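Local coordinates for pentalenene synthase (Streptomyces chartreusis NRRL 3882, PDB 6Q4S), which probably converts farnesyl diphosphate, with the help of magnesium, into the bicyclic sesquiterpenol 7-epi-alpha-eudesmol by a 1,10-cyclization, at residues Arg25-Val30 with Glu44-Asp49; Arg194-Pro199 with Val294-Glu299. All blocks are in the same frame, centred on the assembly; numbering follows the deposited sequence.

Interaction 1: Arg25-Val30 with Glu44-Asp49; sequences RHLRWV and EYKSWD
His26 and Tyr45 both carry CG anti to the backbone N (chi1 165° and 173°), which sends their rings from opposite directions into the gap between helix 19-32 and helix 39-47, a helix-helix contact of the all-alpha terpene synthase fold. The rings meet at their borders, centroids 5.7 Å apart, without stacking. Where the rims join, His26 NE2 and Tyr45 OH share a hydrogen bond of 2.6 Å, fairly straight at 157°, with the hydroxyl near the imidazole plane. The other imidazole nitrogen, ND1, is bonded to Asn71 OD1 of helix 63-79, so both ring nitrogens of this buried histidine are engaged and its rotation is fixed. The side chains of both residues also touch Ser74 of that helix. The side chain of Tyr45 is about 9 Å from that of Asp80, a probable magnesium ligand. Apolar contacts flank the polar link. Val30 CG1 approaches Tyr45 CE2 obliquely at 4.3 Å, and Leu27 CD2 lies at the tyrosine edge, 4.1 Å from CE2. Toward the surface, Leu27 crosses the aliphatic chain of Lys46 at about a right angle, its CD2 3.8 Å from Lys46 CG.

Interaction 2: Arg194-Pro199 with Val294-Glu299; sequences RGFEVP and VRMGVE
The Phe196 ring takes Met296 over one face and has Arg194 CB at its edge, in plane; the guanidinium of Arg194 in turn has Met296 CG over one face and Glu299 at its edge. Met296 thus packs against two flat groups. Its CB makes a CH-pi contact 3.7 Å from the Phe196 ring centroid, and SD, 4.5 Å from the same centroid, adds a Met-aromatic contact over the face. The bend at chi3 (-68°) turns CE back toward the phenylalanine's beta carbon, 3.7 Å from Phe196 CB. In this all-alpha terpene synthase chain, the connection between helix 183-194 and helix 200-203 lies here against helix 288-313. Gly297 allows the close approach: Val198 CG2 sits 3.7 Å from Gly297 CA, in space that a beta carbon would need. Farther along, Pro199 CD rests on Val294 CG2, and Val294 also reaches Val277 and Met280 of helix 252-284. At the other end, Arg194 NH1 forms a salt bridge and hydrogen bond to Glu299 OE1 (3.1 Å, N-H...O angle 163°); OE1 lies near the guanidinium plane, while NH1 comes from above the carboxylate plane. NH1 also donates to a water, which in turn donates a hydrogen bond to Met296 O. Replacing Arg194 with a leucine would probably leave Glu299 OE1 without this cationic mate and break the water link to the helix backbone. Glu299 OE2 accepts from Arg295 NH1 at 2.7 Å, with the donor again above the carboxylate plane.

How the interactions relate
From the N terminus, interaction 1 comes first and is local: it closes the loop between helix 19-32 and helix 39-47, with 13 residues between its segments. Interaction 2 opens only at residue 194 and closes at 294-299, spanning 94 residues, 75 of them helical. The two are in series, neither nested nor crossed. Interaction 1 pairs two N-terminal helices beside helix 63-79, whereas interaction 2 fixes the connection after helix 183-194 to the last modelled helix, 288-313, away from the annotated sites. Their centres are 29 Å apart and their nearest atoms about 17 Å, so they do not meet. Trp311, near the end of helix 288-313, makes a weak hydrogen bond to Asp49 of segment 44-49.

Interaction 1: Arg25-Val30 with Glu44-Asp49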
loop_
_atom_site.group_PDB
_atom_site.type_symbol
_atom_site.label_atom_id
_atom_site.label_comp_id
_atom_site.label_asym_id
_atom_site.label_seq_id
_atom_site.Cartn_x
_atom_site.Cartn_y
_atom_site.Cartn_z
ATOM N N ARG A 25 28.604 -12.329 -4.175
ATOM C CA ARG A 25 27.345 -13.099 -4.291
ATOM C C ARG A 25 26.290 -12.396 -5.167
ATOM O O ARG A 25 25.525 -13.037 -5.928
ATOM C CB ARG A 25 26.791 -13.337 -2.898
ATOM C CG ARG A 25 27.665 -14.279 -2.085
ATOM C CD ARG A 25 27.093 -14.514 -0.714
ATOM N NE ARG A 25 27.270 -15.897 -0.278
ATOM C CZ ARG A 25 28.429 -16.444 0.122
ATOM N NH1 ARG A 25 29.565 -15.733 0.149
ATOM N NH2 ARG A 25 28.456 -17.730 0.497
ATOM N N HIS A 26 26.233 -11.079 -4.998
ATOM C CA HIS A 26 25.252 -10.208 -5.707
ATOM C C HIS A 26 25.517 -10.268 -7.178
ATOM O O HIS A 26 24.599 -10.439 -7.983
ATOM C CB HIS A 26 25.292 -8.724 -5.214
ATOM C CG HIS A 26 24.581 -7.804 -6.136
ATOM N ND1 HIS A 26 23.225 -7.909 -6.341
ATOM C CD2 HIS A 26 25.032 -6.860 -6.996
ATOM C CE1 HIS A 26 22.866 -7.054 -7.276
ATOM N NE2 HIS A 26 23.939 -6.397 -7.680
ATOM N N LEU A 27 26.788 -10.158 -7.587
ATOM C CA LEU A 27 27.100 -10.262 -9.011
ATOM C C LEU A 27 26.773 -11.582 -9.692
ATOM O O LEU A 27 26.420 -11.586 -10.892
ATOM C CB LEU A 27 28.551 -9.885 -9.342
ATOM C CG LEU A 27 28.924 -8.451 -8.996
ATOM C CD1 LEU A 27 30.457 -8.309 -9.107
ATOM C CD2 LEU A 27 28.169 -7.497 -9.899
ATOM N N ARG A 28 26.932 -12.679 -8.971
ATOM C CA ARG A 28 26.496 -13.989 -9.482
ATOM C C ARG A 28 24.975 -14.095 -9.569
ATOM O O ARG A 28 24.438 -14.654 -10.531
ATOM C CB ARG A 28 27.038 -15.072 -8.555
ATOM C CG ARG A 28 28.486 -15.409 -9.000
ATOM C CD ARG A 28 29.344 -15.774 -7.826
ATOM N NE ARG A 28 28.788 -16.952 -7.258
ATOM C CZ ARG A 28 28.739 -17.224 -5.976
ATOM N NH1 ARG A 28 29.239 -16.394 -5.073
ATOM N NH2 ARG A 28 28.166 -18.369 -5.613
ATOM N N TRP A 29 24.322 -13.521 -8.563
ATOM C CA TRP A 29 22.849 -13.474 -8.530
ATOM C C TRP A 29 22.251 -12.737 -9.730
ATOM O O TRP A 29 21.272 -13.208 -10.307
ATOM C CB TRP A 29 22.411 -12.902 -7.217
ATOM C CG TRP A 29 20.881 -12.819 -6.988
ATOM C CD1 TRP A 29 20.087 -13.760 -6.362
ATOM C CD2 TRP A 29 20.020 -11.707 -7.287
ATOM N NE1 TRP A 29 18.785 -13.299 -6.283
ATOM C CE2 TRP A 29 18.720 -12.037 -6.810
ATOM C CE3 TRP A 29 20.220 -10.469 -7.888
ATOM C CZ2 TRP A 29 17.614 -11.175 -6.969
ATOM C CZ3 TRP A 29 19.100 -9.596 -8.062
ATOM C CH2 TRP A 29 17.823 -9.970 -7.604
ATOM N N VAL A 30 22.800 -11.592 -10.130
ATOM C CA VAL A 30 22.209 -10.894 -11.277
ATOM C C VAL A 30 22.202 -11.768 -12.533
ATOM O O VAL A 30 21.261 -11.712 -13.363
ATOM C CB VAL A 30 22.728 -9.451 -11.590
ATOM C CG1 VAL A 30 22.629 -8.567 -10.363
ATOM C CG2 VAL A 30 24.114 -9.423 -12.142
ATOM N N GLU A 44 28.563 -2.881 -18.037
ATOM C CA GLU A 44 27.773 -1.643 -17.868
ATOM C C GLU A 44 27.114 -1.597 -16.477
ATOM O O GLU A 44 27.318 -0.644 -15.741
ATOM C CB GLU A 44 26.740 -1.573 -19.008
ATOM C CG GLU A 44 25.662 -0.503 -18.917
ATOM C CD GLU A 44 26.160 0.923 -19.158
ATOM O OE1 GLU A 44 27.398 1.143 -19.274
ATOM O OE2 GLU A 44 25.285 1.834 -19.233
ATOM N N TYR A 45 26.403 -2.669 -16.086
ATOM C CA TYR A 45 25.840 -2.767 -14.732
ATOM C C TYR A 45 26.922 -2.597 -13.653
ATOM O O TYR A 45 26.804 -1.790 -12.726
ATOM C CB TYR A 45 25.010 -4.080 -14.522
ATOM C CG TYR A 45 24.618 -4.200 -13.078
ATOM C CD1 TYR A 45 23.666 -3.344 -12.555
ATOM C CD2 TYR A 45 25.307 -5.048 -12.187
ATOM C CE1 TYR A 45 23.363 -3.346 -11.216
ATOM C CE2 TYR A 45 25.000 -5.065 -10.854
ATOM C CZ TYR A 45 24.013 -4.213 -10.357
ATOM O OH TYR A 45 23.727 -4.173 -9.017
ATOM N N LYS A 46 28.023 -3.343 -13.777
ATOM C CA LYS A 46 29.103 -3.230 -12.783
ATOM C C LYS A 46 29.670 -1.853 -12.605
ATOM O O LYS A 46 30.101 -1.517 -11.498
ATOM C CB LYS A 46 30.281 -4.142 -13.114
ATOM C CG LYS A 46 30.295 -5.453 -12.372
ATOM C CD LYS A 46 31.558 -6.242 -12.745
ATOM C CE LYS A 46 32.681 -5.958 -11.763
ATOM N NZ LYS A 46 33.888 -6.693 -12.219
ATOM N N SER A 47 29.732 -1.077 -13.683
ATOM C CA SER A 47 30.299 0.274 -13.598
ATOM C C SER A 47 29.513 1.207 -12.711
ATOM O O SER A 47 30.086 2.138 -12.152
ATOM C CB SER A 47 30.404 0.937 -14.983
ATOM O OG SER A 47 29.125 1.353 -15.434
ATOM N N TRP A 48 28.219 0.976 -12.544
ATOM C CA TRP A 48 27.407 1.836 -11.671
ATOM C C TRP A 48 27.796 1.704 -10.200
ATOM O O TRP A 48 27.372 2.528 -9.370
ATOM C CB TRP A 48 25.916 1.539 -11.824
ATOM C CG TRP A 48 25.377 1.516 -13.237
ATOM C CD1 TRP A 48 25.948 2.096 -14.363
ATOM C CD2 TRP A 48 24.146 0.887 -13.676
ATOM N NE1 TRP A 48 25.148 1.852 -15.463
ATOM C CE2 TRP A 48 24.042 1.113 -15.080
ATOM C CE3 TRP A 48 23.103 0.170 -13.012
ATOM C CZ2 TRP A 48 22.934 0.630 -15.847
ATOM C CZ3 TRP A 48 22.023 -0.321 -13.760
ATOM C CH2 TRP A 48 21.947 -0.083 -15.180
ATOM N N ASP A 49 28.561 0.651 -9.862
ATOM C CA ASP A 49 28.934 0.311 -8.463
ATOM C C ASP A 49 27.807 0.435 -7.426
ATOM O O ASP A 49 27.960 1.028 -6.351
ATOM C CB ASP A 49 30.228 1.036 -8.015
ATOM C CG ASP A 49 30.957 0.261 -6.854
ATOM O OD1 ASP A 49 30.543 -0.935 -6.536
ATOM O OD2 ASP A 49 31.925 0.838 -6.268
#

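Interaction 2: Arg194-Pro199 with Val294-Glu299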
loop_
_atom_site.group_PDB
_atom_site.type_symbol
_atom_site.label_atom_id
_atom_site.label_comp_id
_atom_site.label_asym_id
_atom_site.label_seq_id
_atom_site.Cartn_x
_atom_site.Cartn_y
_atom_site.Cartn_z
ATOM N N ARG A 194 18.811 -3.292 9.963
ATOM C CA ARG A 194 19.393 -3.181 11.258
ATOM C C ARG A 194 18.614 -3.893 12.348
ATOM O O ARG A 194 19.149 -4.112 13.417
ATOM C CB ARG A 194 19.540 -1.732 11.585
ATOM C CG ARG A 194 20.473 -1.475 12.767
ATOM C CD ARG A 194 20.613 0.016 12.997
ATOM N NE ARG A 194 21.582 0.301 14.036
ATOM C CZ ARG A 194 21.951 1.507 14.421
ATOM N NH1 ARG A 194 21.456 2.616 13.865
ATOM N NH2 ARG A 194 22.834 1.596 15.384
ATOM N N GLY A 195 17.353 -4.216 12.118
ATOM C CA GLY A 195 16.589 -5.114 13.007
ATOM C C GLY A 195 15.916 -4.357 14.101
ATOM O O GLY A 195 16.011 -4.731 15.246
ATOM N N PHE A 196 15.230 -3.270 13.769
ATOM C CA PHE A 196 14.395 -2.614 14.703
ATOM C C PHE A 196 13.184 -2.081 13.927
ATOM O O PHE A 196 13.179 -2.140 12.718
ATOM C CB PHE A 196 15.169 -1.467 15.383
ATOM C CG PHE A 196 15.432 -0.274 14.467
ATOM C CD1 PHE A 196 16.440 -0.316 13.528
ATOM C CD2 PHE A 196 14.632 0.841 14.516
ATOM C CE1 PHE A 196 16.666 0.749 12.660
ATOM C CE2 PHE A 196 14.851 1.913 13.642
ATOM C CZ PHE A 196 15.847 1.841 12.691
ATOM N N GLU A 197 12.218 -1.529 14.632
ATOM C CA GLU A 197 11.116 -0.795 14.052
ATOM C C GLU A 197 10.870 0.477 14.797
ATOM O O GLU A 197 10.886 0.496 16.029
ATOM C CB GLU A 197 9.838 -1.610 14.020
ATOM C CG GLU A 197 9.958 -2.752 13.006
ATOM C CD GLU A 197 8.672 -3.551 12.762
ATOM O OE1 GLU A 197 7.560 -2.953 13.054
ATOM O OE2 GLU A 197 8.845 -4.762 12.279
ATOM N N VAL A 198 10.637 1.544 14.049
ATOM C CA VAL A 198 10.417 2.867 14.652
ATOM C C VAL A 198 9.015 2.862 15.246
ATOM O O VAL A 198 8.092 2.360 14.590
ATOM C CB VAL A 198 10.529 4.018 13.613
ATOM C CG1 VAL A 198 10.130 5.366 14.239
ATOM C CG2 VAL A 198 11.933 4.150 13.095
ATOM N N PRO A 199 8.825 3.434 16.478
ATOM C CA PRO A 199 7.458 3.436 17.057
ATOM C C PRO A 199 6.463 4.123 16.178
ATOM O O PRO A 199 6.742 5.245 15.686
ATOM C CB PRO A 199 7.631 4.158 18.406
ATOM C CG PRO A 199 9.027 3.772 18.786
ATOM C CD PRO A 199 9.830 3.791 17.493
ATOM N N VAL A 294 13.625 5.363 17.790
ATOM C CA VAL A 294 13.572 6.663 17.094
ATOM C C VAL A 294 14.929 7.149 16.611
ATOM O O VAL A 294 15.163 7.388 15.355
ATOM C CB VAL A 294 12.850 7.721 17.940
ATOM C CG1 VAL A 294 12.965 9.128 17.314
ATOM C CG2 VAL A 294 11.388 7.361 18.046
ATOM N N ARG A 295 15.865 7.208 17.550
ATOM C CA ARG A 295 17.233 7.612 17.231
ATOM C C ARG A 295 17.799 6.764 16.117
ATOM O O ARG A 295 18.393 7.299 15.180
ATOM C CB ARG A 295 18.154 7.606 18.478
ATOM C CG ARG A 295 19.623 7.896 18.173
ATOM C CD ARG A 295 20.571 7.767 19.380
ATOM N NE ARG A 295 20.538 6.409 19.935
ATOM C CZ ARG A 295 21.085 5.324 19.371
ATOM N NH1 ARG A 295 21.763 5.369 18.223
ATOM N NH2 ARG A 295 20.962 4.153 19.976
ATOM N N MET A 296 17.599 5.440 16.165
ATOM C CA MET A 296 18.070 4.592 15.064
ATOM C C MET A 296 17.366 4.911 13.698
ATOM O O MET A 296 17.988 4.779 12.627
ATOM C CB MET A 296 17.899 3.088 15.406
ATOM C CG MET A 296 18.942 2.553 16.410
ATOM S SD MET A 296 18.877 0.741 16.714
ATOM C CE MET A 296 17.297 0.681 17.581
ATOM N N GLY A 297 16.092 5.234 13.795
ATOM C CA GLY A 297 15.287 5.736 12.650
ATOM C C GLY A 297 15.897 6.952 11.981
ATOM O O GLY A 297 16.057 7.008 10.747
ATOM N N VAL A 298 16.292 7.908 12.809
ATOM C CA VAL A 298 16.940 9.119 12.318
ATOM C C VAL A 298 18.275 8.767 11.695
ATOM O O VAL A 298 18.629 9.269 10.627
ATOM C CB VAL A 298 17.070 10.165 13.462
ATOM C CG1 VAL A 298 17.845 11.388 12.994
ATOM C CG2 VAL A 298 15.709 10.523 13.990
ATOM N N GLU A 299 19.012 7.836 12.288
ATOM C CA GLU A 299 20.264 7.431 11.677
ATOM C C GLU A 299 20.124 6.788 10.302
ATOM O O GLU A 299 21.013 6.978 9.465
ATOM C CB GLU A 299 21.117 6.555 12.617
ATOM C CG GLU A 299 21.537 7.269 13.894
ATOM C CD GLU A 299 22.320 6.363 14.872
ATOM O OE1 GLU A 299 22.912 5.265 14.528
ATOM O OE2 GLU A 299 22.326 6.779 16.030
HETATM O O HOH W 1 19.717 3.030 11.783
#